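Local coordinates for protein Ton_1535 (Thermococcus onnurineus, PDB 3ZPJ) that is of unknown function but folds as an all-helical alpha-solenoid whose right-handed coil of helices is interrupted by a left-handed helical turn, at residues 20-23 with 24-27; 93-96 with 97-101; 137-140 with 141-145; 283-286 with 287-290. One frame throughout, in Å; residues are numbered along the deposited sequence.

Interaction 1: residues 20-23 with 24-27; sequences LAKV and YEIE
Lys-22 and Glu-25, three residues apart where helix 16-22 gives way to the loop before helix 29-45, show how a salt bridge can span a single turn of backbone. From CB the lysine chain runs on through CG to CD and then bends twice, at chi3 (74°) and chi4 (83°), which swings its end round toward the glutamate. CE comes within 3.2 Å of Glu-25 OE1, and NZ closes the ion pair at 2.8 Å from the same Glu-25 OE1, on the syn side of the carboxylate but 32° out of its plane. NZ also has a long, weak ion pair with Glu-6 OE1. Glu-25 answers with a chain extended beyond CG. Beneath the ion pair run two backbone bonds, each reaching three residues back: Glu-25 N donates to Lys-22 O at 2.8 Å and Ile-26 N to Val-23 O at 3.2 Å. Tyr-24 folds back along the turn, its ring atom CE2 3.1 Å from Leu-20 O, while Ala-21 O lies at the ring edge. Three helices surround the turn. Val-23 and Ile-26 lie between helices 29-45 and 2-12, Leu-20 packs on helices 29-45 and 53-66, Tyr-24 reaches Asp-59 and Ile-63 of helix 53-66, and the lysine lies against Ile-7 and Leu-10 of helix 2-12.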
# COMPACT_ATOMS: atom_id res chain seq x y z
N LEU A 20 -25.69 6.01 -21.22
CA LEU A 20 -26.41 6.15 -19.96
C LEU A 20 -27.81 5.57 -20.11
O LEU A 20 -28.37 5.05 -19.16
CB LEU A 20 -26.46 7.61 -19.53
CG LEU A 20 -25.09 8.28 -19.38
CD1 LEU A 20 -25.25 9.78 -19.19
CD2 LEU A 20 -24.26 7.66 -18.26
N ALA A 21 -28.35 5.64 -21.32
CA ALA A 21 -29.68 5.12 -21.56
C ALA A 21 -29.66 3.60 -21.45
O ALA A 21 -30.67 2.97 -21.11
CB ALA A 21 -30.18 5.55 -22.91
N LYS A 22 -28.50 3.01 -21.73
CA LYS A 22 -28.34 1.56 -21.70
C LYS A 22 -28.10 1.04 -20.30
O LYS A 22 -28.25 -0.15 -20.04
CB LYS A 22 -27.19 1.11 -22.58
CG LYS A 22 -27.48 1.17 -24.05
CD LYS A 22 -26.60 0.20 -24.79
CE LYS A 22 -27.06 -1.22 -24.57
NZ LYS A 22 -28.18 -1.56 -25.51
N VAL A 23 -27.70 1.94 -19.40
CA VAL A 23 -27.36 1.55 -18.04
C VAL A 23 -28.57 0.91 -17.34
O VAL A 23 -28.41 0.15 -16.38
CB VAL A 23 -26.77 2.75 -17.27
CG1 VAL A 23 -26.71 2.49 -15.77
CG2 VAL A 23 -25.38 3.05 -17.80
N TYR A 24 -29.76 1.16 -17.86
CA TYR A 24 -30.97 0.61 -17.27
C TYR A 24 -31.27 -0.79 -17.78
O TYR A 24 -32.05 -1.53 -17.18
CB TYR A 24 -32.10 1.61 -17.44
CG TYR A 24 -31.65 2.91 -16.81
CD1 TYR A 24 -31.73 3.09 -15.43
CD2 TYR A 24 -31.06 3.91 -17.57
CE1 TYR A 24 -31.27 4.25 -14.84
CE2 TYR A 24 -30.60 5.07 -16.99
CZ TYR A 24 -30.71 5.25 -15.62
OH TYR A 24 -30.26 6.41 -15.03
N GLU A 25 -30.59 -1.18 -18.84
CA GLU A 25 -30.62 -2.56 -19.29
C GLU A 25 -29.78 -3.44 -18.38
O GLU A 25 -29.71 -4.65 -18.56
CB GLU A 25 -30.16 -2.67 -20.74
CG GLU A 25 -31.11 -1.99 -21.72
CD GLU A 25 -30.64 -2.07 -23.16
OE1 GLU A 25 -29.61 -2.72 -23.41
OE2 GLU A 25 -31.32 -1.48 -24.03
N ILE A 26 -29.12 -2.84 -17.40
CA ILE A 26 -28.42 -3.60 -16.38
C ILE A 26 -29.42 -4.00 -15.31
O ILE A 26 -30.20 -3.17 -14.85
CB ILE A 26 -27.27 -2.81 -15.76
CG1 ILE A 26 -26.20 -2.53 -16.81
CG2 ILE A 26 -26.66 -3.58 -14.57
CD1 ILE A 26 -24.96 -1.93 -16.24
N GLU A 27 -29.40 -5.28 -14.94
CA GLU A 27 -30.34 -5.79 -13.95
C GLU A 27 -30.11 -5.17 -12.58
O GLU A 27 -30.94 -4.41 -12.07
CB GLU A 27 -30.23 -7.31 -13.86
CG GLU A 27 -30.72 -8.03 -15.10
CD GLU A 27 -30.63 -9.54 -14.97
OE1 GLU A 27 -29.50 -10.07 -14.81
OE2 GLU A 27 -31.69 -10.21 -15.03

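Interaction 2: residues 93-96 with 97-101; sequences AMDF and FNRAI
Arg-99 lays its guanidinium flat over the Phe-96 ring while turning one edge to Asp-95, a worked example of one cation serving two kinds of partner along a single helix. The two chains run alongside each other in one direction, ring and guanidinium planes 15° apart and their centres 4.2 Å apart, so the contact is both a stack and a cation-pi interaction; Phe-96 CZ sits under the middle of the group, 3.8 Å from Arg-99 CZ. The carboxylate approaches quite differently. Its plane is turned 47° from that of the guanidinium, and Arg-99 NE meets Asp-95 OD1 at 3.3 Å along a nearly straight N-H line, in the guanidinium plane but from above that of the carboxylate. A second, weak bond joins Arg-99 NH2 to Asp-95 OD2. The aspartate can take part because its CG stands opposite the backbone N (chi1 176°), and the arginine because its chain is extended from CG to NE. Replacing Arg-99 with an alanine would probably leave the Asp-95 carboxylate without its countercharge and strip the cation from one face of the Phe-96 ring. Around the helix, Met-94 SD stands 4.1 Å from Phe-97 CD2 in an oblique Met-aromatic contact. Phe-97 itself is buried against Leu-120 and Leu-124 of helix 110-126 and Ala-81 of helix 70-86. The whole is an i to i+4 salt bridge joined to an i to i+3 cation-pi stack, on a helix packed between others as in an alpha-solenoid.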
# COMPACT_ATOMS: atom_id res chain seq x y z
N ALA A 93 -18.57 13.62 0.02
CA ALA A 93 -18.13 12.25 0.23
C ALA A 93 -18.45 11.79 1.65
O ALA A 93 -18.93 10.67 1.85
CB ALA A 93 -16.64 12.10 -0.05
N MET A 94 -18.18 12.65 2.63
CA MET A 94 -18.33 12.26 4.03
C MET A 94 -19.81 12.22 4.36
O MET A 94 -20.24 11.44 5.21
CB MET A 94 -17.56 13.19 4.99
CG MET A 94 -16.03 12.92 5.09
SD MET A 94 -15.49 11.22 5.50
CE MET A 94 -13.75 11.45 5.80
N ASP A 95 -20.58 13.04 3.67
CA ASP A 95 -22.04 12.94 3.77
C ASP A 95 -22.48 11.54 3.34
O ASP A 95 -23.20 10.86 4.06
CB ASP A 95 -22.71 14.03 2.92
CG ASP A 95 -24.24 13.92 2.91
OD1 ASP A 95 -24.83 13.13 3.68
OD2 ASP A 95 -24.86 14.66 2.12
N PHE A 96 -22.02 11.09 2.17
CA PHE A 96 -22.42 9.77 1.72
C PHE A 96 -21.85 8.61 2.53
O PHE A 96 -22.54 7.61 2.73
CB PHE A 96 -22.24 9.59 0.21
CG PHE A 96 -23.37 10.17 -0.57
CD1 PHE A 96 -23.47 11.54 -0.76
CD2 PHE A 96 -24.39 9.36 -1.04
CE1 PHE A 96 -24.54 12.08 -1.45
CE2 PHE A 96 -25.46 9.90 -1.73
CZ PHE A 96 -25.53 11.27 -1.94
N PHE A 97 -20.63 8.76 3.01
CA PHE A 97 -20.09 7.78 3.94
C PHE A 97 -20.96 7.65 5.20
O PHE A 97 -21.22 6.55 5.68
CB PHE A 97 -18.63 8.10 4.28
CG PHE A 97 -17.67 7.68 3.21
CD1 PHE A 97 -17.65 6.36 2.77
CD2 PHE A 97 -16.82 8.59 2.61
CE1 PHE A 97 -16.77 5.94 1.77
CE2 PHE A 97 -15.94 8.19 1.61
CZ PHE A 97 -15.92 6.86 1.19
N ASN A 98 -21.45 8.77 5.71
CA ASN A 98 -22.30 8.75 6.88
C ASN A 98 -23.65 8.12 6.60
O ASN A 98 -24.24 7.47 7.47
CB ASN A 98 -22.47 10.15 7.45
CG ASN A 98 -21.30 10.55 8.32
OD1 ASN A 98 -20.88 9.80 9.20
ND2 ASN A 98 -20.75 11.73 8.07
N ARG A 99 -24.14 8.32 5.38
CA ARG A 99 -25.36 7.65 4.97
C ARG A 99 -25.11 6.15 4.95
O ARG A 99 -25.92 5.37 5.46
CB ARG A 99 -25.85 8.15 3.61
CG ARG A 99 -26.29 9.61 3.60
CD ARG A 99 -27.06 9.95 2.33
NE ARG A 99 -26.97 11.36 1.99
CZ ARG A 99 -27.74 11.96 1.08
NH1 ARG A 99 -28.66 11.27 0.42
NH2 ARG A 99 -27.57 13.26 0.84
N ALA A 100 -23.97 5.75 4.40
CA ALA A 100 -23.59 4.34 4.35
C ALA A 100 -23.57 3.72 5.75
O ALA A 100 -24.22 2.70 5.99
CB ALA A 100 -22.24 4.15 3.64
N ILE A 101 -22.84 4.35 6.67
CA ILE A 101 -22.84 3.97 8.08
C ILE A 101 -24.26 3.80 8.66
O ILE A 101 -24.55 2.79 9.30
CB ILE A 101 -22.12 5.05 8.94
CG1 ILE A 101 -20.61 5.05 8.67
CG2 ILE A 101 -22.42 4.85 10.43
CD1 ILE A 101 -19.96 3.76 8.95

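Interaction 3: residues 137-140 with 141-145; sequences FNIA and FDTII
Toward the C-terminal end of helix 130-146 the hydroxyl of Thr-143 bonds back to the backbone carbonyl of Ile-139, one turn earlier, a familiar way for a threonine to satisfy its side chain inside a helix. Thr-143 OG1 lies 2.6 Å from Ile-139 O and donates to it from above the carbonyl plane. Thr-143 N donates to the same Ile-139 O at 2.8 Å, from the opposite face of that plane, so two bonds grip one acceptor. The hydroxyl arrives there because chi1 of -56° places OG1 beside the backbone N, with CG2 anti to the backbone N. Substituting a valine for Thr-143 would probably cost Ile-139 O the hydroxyl bond, one of the two that grip it. Regular i to i+4 bonds continue on both sides: Phe-141 N to Phe-137 O at 2.8 Å, and Ile-144 N to Ala-140 O at 3.2 Å. Further round the helix, which packs between its neighbours in this solenoid, Phe-137 is buried against Leu-164 and Leu-165 of helix 151-170, while Ala-140 and Thr-143 touch Leu-117 of helix 110-126. A threonine hydroxyl bonded to the carbonyl four residues back is a motif of alpha-helices at large.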
# COMPACT_ATOMS: atom_id res chain seq x y z
N PHE A 137 -12.94 -0.86 9.54
CA PHE A 137 -12.55 -2.27 9.42
C PHE A 137 -12.58 -2.92 10.80
O PHE A 137 -13.02 -4.05 10.94
CB PHE A 137 -11.14 -2.42 8.82
CG PHE A 137 -11.12 -2.54 7.32
CD1 PHE A 137 -11.78 -3.59 6.68
CD2 PHE A 137 -10.39 -1.64 6.54
CE1 PHE A 137 -11.74 -3.73 5.29
CE2 PHE A 137 -10.35 -1.77 5.15
CZ PHE A 137 -11.03 -2.82 4.52
N ASN A 138 -12.13 -2.18 11.81
CA ASN A 138 -12.07 -2.71 13.16
C ASN A 138 -13.44 -2.90 13.78
O ASN A 138 -13.67 -3.87 14.49
CB ASN A 138 -11.20 -1.82 14.05
CG ASN A 138 -9.74 -2.19 13.97
OD1 ASN A 138 -8.96 -1.53 13.28
ND2 ASN A 138 -9.37 -3.26 14.63
N ILE A 139 -14.34 -1.95 13.51
CA ILE A 139 -15.73 -2.10 13.92
C ILE A 139 -16.33 -3.30 13.18
O ILE A 139 -17.04 -4.12 13.78
CB ILE A 139 -16.58 -0.85 13.59
CG1 ILE A 139 -15.92 0.42 14.12
CG2 ILE A 139 -17.99 -0.99 14.15
CD1 ILE A 139 -15.42 0.32 15.51
N ALA A 140 -16.03 -3.42 11.88
CA ALA A 140 -16.57 -4.54 11.11
C ALA A 140 -16.14 -5.82 11.79
O ALA A 140 -16.97 -6.68 12.09
CB ALA A 140 -16.11 -4.50 9.67
N PHE A 141 -14.84 -5.92 12.08
CA PHE A 141 -14.27 -7.09 12.74
C PHE A 141 -14.89 -7.36 14.12
O PHE A 141 -15.25 -8.50 14.41
CB PHE A 141 -12.75 -6.95 12.85
CG PHE A 141 -12.06 -8.10 13.57
CD1 PHE A 141 -11.79 -9.29 12.92
CD2 PHE A 141 -11.66 -7.97 14.89
CE1 PHE A 141 -11.14 -10.33 13.58
CE2 PHE A 141 -11.00 -9.00 15.55
CZ PHE A 141 -10.74 -10.18 14.88
N ASP A 142 -15.02 -6.32 14.95
CA ASP A 142 -15.64 -6.46 16.27
C ASP A 142 -17.08 -6.94 16.13
O ASP A 142 -17.59 -7.64 16.99
CB ASP A 142 -15.64 -5.14 17.06
CG ASP A 142 -14.24 -4.58 17.31
OD1 ASP A 142 -13.26 -5.34 17.29
OD2 ASP A 142 -14.14 -3.35 17.54
N THR A 143 -17.75 -6.53 15.06
CA THR A 143 -19.15 -6.87 14.87
C THR A 143 -19.31 -8.37 14.64
O THR A 143 -20.20 -8.99 15.22
CB THR A 143 -19.76 -6.12 13.68
OG1 THR A 143 -19.59 -4.72 13.88
CG2 THR A 143 -21.27 -6.42 13.54
N ILE A 144 -18.44 -8.94 13.82
CA ILE A 144 -18.53 -10.36 13.53
C ILE A 144 -18.09 -11.19 14.73
O ILE A 144 -18.86 -12.01 15.26
CB ILE A 144 -17.72 -10.72 12.29
CG1 ILE A 144 -18.39 -10.12 11.06
CG2 ILE A 144 -17.61 -12.24 12.16
CD1 ILE A 144 -17.58 -10.28 9.79
N ILE A 145 -16.87 -10.94 15.19
CA ILE A 145 -16.33 -11.65 16.35
C ILE A 145 -17.21 -11.61 17.61
O ILE A 145 -17.16 -12.51 18.44
CB ILE A 145 -14.93 -11.13 16.71
CG1 ILE A 145 -14.13 -12.20 17.44
CG2 ILE A 145 -15.03 -9.88 17.53
CD1 ILE A 145 -13.59 -13.27 16.53

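Interaction 4: residues 283-286 with 287-290; sequences VQHI and ARLL
Leu-289 CD1 rests over one face of the His-285 ring, 4.0 Å from its centroid and 19° off the ring normal, a CH-pi contact between residues one helical turn apart. The methyl is offset toward the rim, nearest to His-285 CE1 at 3.7 Å. Arg-288 approaches the same ring obliquely, with guanidinium and ring planes 38° apart; its NH1 is 3.0 Å from His-285 ND1, close but poorly angled, so no hydrogen bond forms. Both contacts on the ring depend on the imidazole being swung along the helix, which chi1 of -168° achieves by setting CG opposite the backbone N. On the next strip of the helix Ile-286 and Leu-290 run alongside each other, Ile-286 CG2 meeting Leu-290 CD1 at 3.5 Å. Beneath them the main chain is held by regular bonds, among them Leu-289 N to His-285 O at 2.9 Å and Leu-290 N to Ile-286 O, also 2.9 Å. Farther out, His-285 NE2 makes a weak hydrogen bond to Asp-212 and the ring packs on Ile-245 of helix 240-256, while Leu-290 meets Ala-299 and Phe-302 of helix 296-303. The i to i+3 and i to i+4 contacts are those of a regular alpha-helix, here set between helices 240-256 and 296-303 of the solenoid.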
# COMPACT_ATOMS: atom_id res chain seq x y z
N VAL A 283 22.00 10.59 4.52
CA VAL A 283 23.27 9.90 4.70
C VAL A 283 23.11 8.63 5.54
O VAL A 283 23.55 7.55 5.15
CB VAL A 283 24.28 10.82 5.35
CG1 VAL A 283 25.58 10.08 5.59
CG2 VAL A 283 24.48 12.04 4.49
N GLN A 284 22.47 8.77 6.69
CA GLN A 284 22.20 7.63 7.56
C GLN A 284 21.43 6.56 6.83
O GLN A 284 21.74 5.37 6.93
CB GLN A 284 21.43 8.08 8.78
CG GLN A 284 22.18 9.12 9.59
CD GLN A 284 21.30 9.84 10.56
OE1 GLN A 284 20.20 9.39 10.88
NE2 GLN A 284 21.77 10.99 11.05
N HIS A 285 20.43 6.98 6.08
CA HIS A 285 19.54 6.05 5.40
C HIS A 285 20.31 5.27 4.33
O HIS A 285 20.18 4.04 4.22
CB HIS A 285 18.36 6.81 4.78
CG HIS A 285 17.26 5.92 4.31
ND1 HIS A 285 17.18 4.59 4.65
CD2 HIS A 285 16.19 6.17 3.52
CE1 HIS A 285 16.11 4.05 4.09
NE2 HIS A 285 15.49 4.99 3.40
N ILE A 286 21.11 5.98 3.54
CA ILE A 286 21.88 5.34 2.49
C ILE A 286 22.92 4.38 3.07
O ILE A 286 23.14 3.29 2.52
CB ILE A 286 22.52 6.39 1.57
CG1 ILE A 286 21.44 7.07 0.74
CG2 ILE A 286 23.55 5.76 0.66
CD1 ILE A 286 21.88 8.35 0.07
N ALA A 287 23.51 4.75 4.21
CA ALA A 287 24.48 3.90 4.89
C ALA A 287 23.84 2.58 5.34
O ALA A 287 24.44 1.51 5.23
CB ALA A 287 25.11 4.63 6.08
N ARG A 288 22.62 2.66 5.84
CA ARG A 288 21.93 1.46 6.26
C ARG A 288 21.60 0.60 5.03
O ARG A 288 21.82 -0.61 5.04
CB ARG A 288 20.68 1.83 7.04
CG ARG A 288 19.77 0.67 7.42
CD ARG A 288 18.35 1.21 7.61
NE ARG A 288 18.38 2.45 8.38
CZ ARG A 288 17.54 3.48 8.22
NH1 ARG A 288 16.58 3.42 7.31
NH2 ARG A 288 17.67 4.56 8.98
N LEU A 289 21.10 1.25 3.98
CA LEU A 289 20.72 0.52 2.77
C LEU A 289 21.91 -0.22 2.18
O LEU A 289 21.81 -1.40 1.87
CB LEU A 289 20.09 1.45 1.72
CG LEU A 289 18.65 1.84 2.03
CD1 LEU A 289 18.17 2.99 1.17
CD2 LEU A 289 17.76 0.64 1.83
N LEU A 290 23.04 0.48 2.05
CA LEU A 290 24.23 -0.13 1.48
C LEU A 290 24.77 -1.27 2.34
O LEU A 290 25.32 -2.25 1.82
CB LEU A 290 25.29 0.94 1.26
CG LEU A 290 24.92 1.91 0.14
CD1 LEU A 290 25.83 3.12 0.16
CD2 LEU A 290 24.97 1.21 -1.21

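In the fold
Taken together, the four contacts sample an all-helical chain from near its N-terminus to its C-terminal third. Interaction 4 is the buried one; interactions 1, 2 and 3 are partly buried. Charge pairing appears in interactions 1 and 2, at a helix end and along a helix respectively, whereas interaction 3 relies on a hydroxyl bonded to the backbone and interaction 4 chiefly on apolar and CH-pi contact. Interactions 2 and 3 share a neighbour, since both pack against helix 110-126; their centres are about 19 Å apart. Interaction 4 lies across the chain's centre from all three in a series spanning up to 56 Å between centres.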